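Local coordinates for protein carboxypeptidase D (Drosophila melanogaster, PDB 3MN8) that is a zinc metallocarboxypeptidase that removes C-terminal arginine or lysine from peptides and proteins, including growth factors, peptide hormones and neuropeptides, at residues I97-G102 and V140-P145. Sequence-based numbering, arbitrary orientation.
Sequences IANMHG and VPTMNP. With ZN (zinc ion), chain F; GEM ((2-guanidinoethylmercapto)succinic acid), chain G.
Asn99 and Thr142 lie side by side just past the C-terminal ends of neighbouring parallel strands, 93-97 and 136-140, in the mixed sheet of the first carboxypeptidase-like (M14) domain. Thr142 OG1 donates to Asn99 OD1 at 2.8 Å, in the carbonyl plane on a lone pair (C=O...donor angle 122°). The same hydroxyl accepts from Asn144 N, an ST turn. With CG anti to the backbone N (chi1 -165°), Asn99 carries its amide across to Thr142, while its ND2 turns back to Gly102 O, 3.0 Å away, and to Glu104 O. An alanine here is likely to leave the Thr142 hydroxyl without its acceptor and Gly102 O and Glu104 O without the amide donor, close to two zinc ligands. Ile97 and Val140 point the same way, Ile97 CG1 lying 3.9 Å from Val140 CB, and Ala98 N donates a hydrogen bond to Val140 O (2.8 Å). The other branch, Ile97 CG2, meets Met143 CB at 3.7 Å. Met143 also runs alongside Met100, their chains bent at chi3 and their CE methyls 3.8 Å apart. Asn144, the N-cap of helix 145-149, accepts a hydrogen bond from Gly147 N at OD1, and its ND2 reaches Met100 O from above the carbonyl plane. His101 CB is directed away from 140-145; its ring, held at NE2 by Asp172, joins Glu104 and His217, with His101 ND1 2.1 Å from the zinc ion.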
loop_
_atom_site.group_PDB
_atom_site.type_symbol
_atom_site.label_atom_id
_atom_site.label_comp_id
_atom_site.label_asym_id
_atom_site.label_seq_id
_atom_site.Cartn_x
_atom_site.Cartn_y
_atom_site.Cartn_z
ATOM N N ILE A 97 -0.000 3.701 -3.554
ATOM C CA ILE A 97 -0.751 4.812 -4.128
ATOM C C ILE A 97 -0.144 6.130 -3.677
ATOM O O ILE A 97 0.425 6.208 -2.587
ATOM C CB ILE A 97 -2.271 4.773 -3.818
ATOM C CG1 ILE A 97 -2.932 3.487 -4.355
ATOM C CG2 ILE A 97 -2.949 5.960 -4.477
ATOM C CD1 ILE A 97 -2.909 2.314 -3.421
ATOM N N ALA A 98 -0.251 7.153 -4.521
ATOM C CA ALA A 98 0.249 8.476 -4.176
ATOM C C ALA A 98 -0.719 9.588 -4.591
ATOM O O ALA A 98 -1.721 9.346 -5.258
ATOM C CB ALA A 98 1.602 8.692 -4.809
ATOM N N ASN A 99 -0.406 10.806 -4.171
ATOM C CA ASN A 99 -1.077 12.005 -4.658
ATOM C C ASN A 99 -2.597 12.002 -4.550
ATOM O O ASN A 99 -3.277 12.550 -5.428
ATOM C CB ASN A 99 -0.678 12.289 -6.109
ATOM C CG ASN A 99 -1.043 13.698 -6.544
ATOM O OD1 ASN A 99 -1.740 13.896 -7.535
ATOM N ND2 ASN A 99 -0.587 14.685 -5.787
ATOM N N MET A 100 -3.135 11.405 -3.485
ATOM C CA MET A 100 -4.584 11.422 -3.309
ATOM C C MET A 100 -5.014 12.836 -2.974
ATOM O O MET A 100 -6.073 13.302 -3.397
ATOM C CB MET A 100 -5.046 10.422 -2.249
ATOM C CG MET A 100 -4.882 10.873 -0.814
ATOM S SD MET A 100 -5.524 9.617 0.308
ATOM C CE MET A 100 -7.091 9.248 -0.479
ATOM N N HIS A 101 -4.175 13.525 -2.212
ATOM C CA HIS A 101 -4.302 14.962 -2.086
ATOM C C HIS A 101 -3.407 15.551 -3.167
ATOM O O HIS A 101 -2.164 15.484 -3.081
ATOM C CB HIS A 101 -3.903 15.432 -0.691
ATOM C CG HIS A 101 -4.765 14.866 0.394
ATOM N ND1 HIS A 101 -4.334 13.879 1.253
ATOM C CD2 HIS A 101 -6.047 15.131 0.737
ATOM C CE1 HIS A 101 -5.308 13.575 2.093
ATOM N NE2 HIS A 101 -6.358 14.320 1.802
ATOM N N GLY A 102 -4.061 16.084 -4.203
ATOM C CA GLY A 102 -3.397 16.626 -5.376
ATOM C C GLY A 102 -2.210 17.554 -5.133
ATOM O O GLY A 102 -1.293 17.616 -5.951
ATOM N N VAL A 140 0.464 3.279 -8.376
ATOM C CA VAL A 140 -0.490 4.326 -8.713
ATOM C C VAL A 140 0.081 5.690 -8.293
ATOM O O VAL A 140 -0.189 6.180 -7.185
ATOM C CB VAL A 140 -1.847 4.089 -8.008
ATOM C CG1 VAL A 140 -2.917 5.046 -8.544
ATOM C CG2 VAL A 140 -2.290 2.635 -8.166
ATOM N N PRO A 141 0.887 6.303 -9.174
ATOM C CA PRO A 141 1.510 7.612 -8.930
ATOM C C PRO A 141 0.518 8.697 -8.487
ATOM O O PRO A 141 0.842 9.506 -7.617
ATOM C CB PRO A 141 2.116 7.966 -10.296
ATOM C CG PRO A 141 2.395 6.662 -10.916
ATOM C CD PRO A 141 1.295 5.738 -10.472
ATOM N N THR A 142 -0.665 8.733 -9.094
ATOM C CA THR A 142 -1.704 9.662 -8.662
ATOM C C THR A 142 -3.077 9.017 -8.599
ATOM O O THR A 142 -3.404 8.100 -9.368
ATOM C CB THR A 142 -1.807 10.926 -9.543
ATOM O OG1 THR A 142 -2.846 11.766 -9.026
ATOM C CG2 THR A 142 -2.165 10.565 -10.965
ATOM N N MET A 143 -3.874 9.536 -7.675
ATOM C CA MET A 143 -5.226 9.067 -7.417
ATOM C C MET A 143 -6.138 10.300 -7.502
ATOM O O MET A 143 -7.360 10.210 -7.363
ATOM C CB MET A 143 -5.259 8.429 -6.029
ATOM C CG MET A 143 -6.529 7.728 -5.671
ATOM S SD MET A 143 -6.548 7.321 -3.915
ATOM C CE MET A 143 -8.307 7.477 -3.587
ATOM N N ASN A 144 -5.522 11.457 -7.744
ATOM C CA ASN A 144 -6.256 12.703 -7.867
ATOM C C ASN A 144 -5.636 13.645 -8.907
ATOM O O ASN A 144 -5.016 14.660 -8.559
ATOM C CB ASN A 144 -6.359 13.388 -6.514
ATOM C CG ASN A 144 -7.238 14.616 -6.556
ATOM O OD1 ASN A 144 -7.904 14.884 -7.564
ATOM N ND2 ASN A 144 -7.251 15.371 -5.464
ATOM N N PRO A 145 -5.815 13.306 -10.196
ATOM C CA PRO A 145 -5.310 14.097 -11.326
ATOM C C PRO A 145 -5.926 15.496 -11.352
ATOM O O PRO A 145 -5.249 16.489 -11.626
ATOM C CB PRO A 145 -5.788 13.311 -12.561
ATOM C CG PRO A 145 -6.310 12.007 -12.052
ATOM C CD PRO A 145 -6.678 12.189 -10.626
HETATM ZN ZN ZN F . -2.511 14.149 2.352
HETATM C C8 GEM G . -3.919 13.212 6.903
HETATM S S7 GEM G . -3.750 11.486 6.544
HETATM C C6 GEM G . -2.435 11.053 7.646
HETATM C C5 GEM G . -2.698 11.440 9.100
HETATM N N3 GEM G . -3.761 10.580 9.597
HETATM C C1 GEM G . -4.409 10.697 10.751
HETATM N N4 GEM G . -5.363 9.833 11.074
HETATM N N2 GEM G . -4.108 11.684 11.588
HETATM C C9 GEM G . -5.174 13.689 6.222
HETATM O O14 GEM G . -5.786 12.885 5.483
HETATM O O15 GEM G . -5.568 14.857 6.422
HETATM C C10 GEM G . -2.691 14.041 6.493
HETATM C C11 GEM G . -2.419 14.180 5.000
HETATM O O12 GEM G . -1.252 13.947 4.601
HETATM O O13 GEM G . -3.339 14.552 4.226
#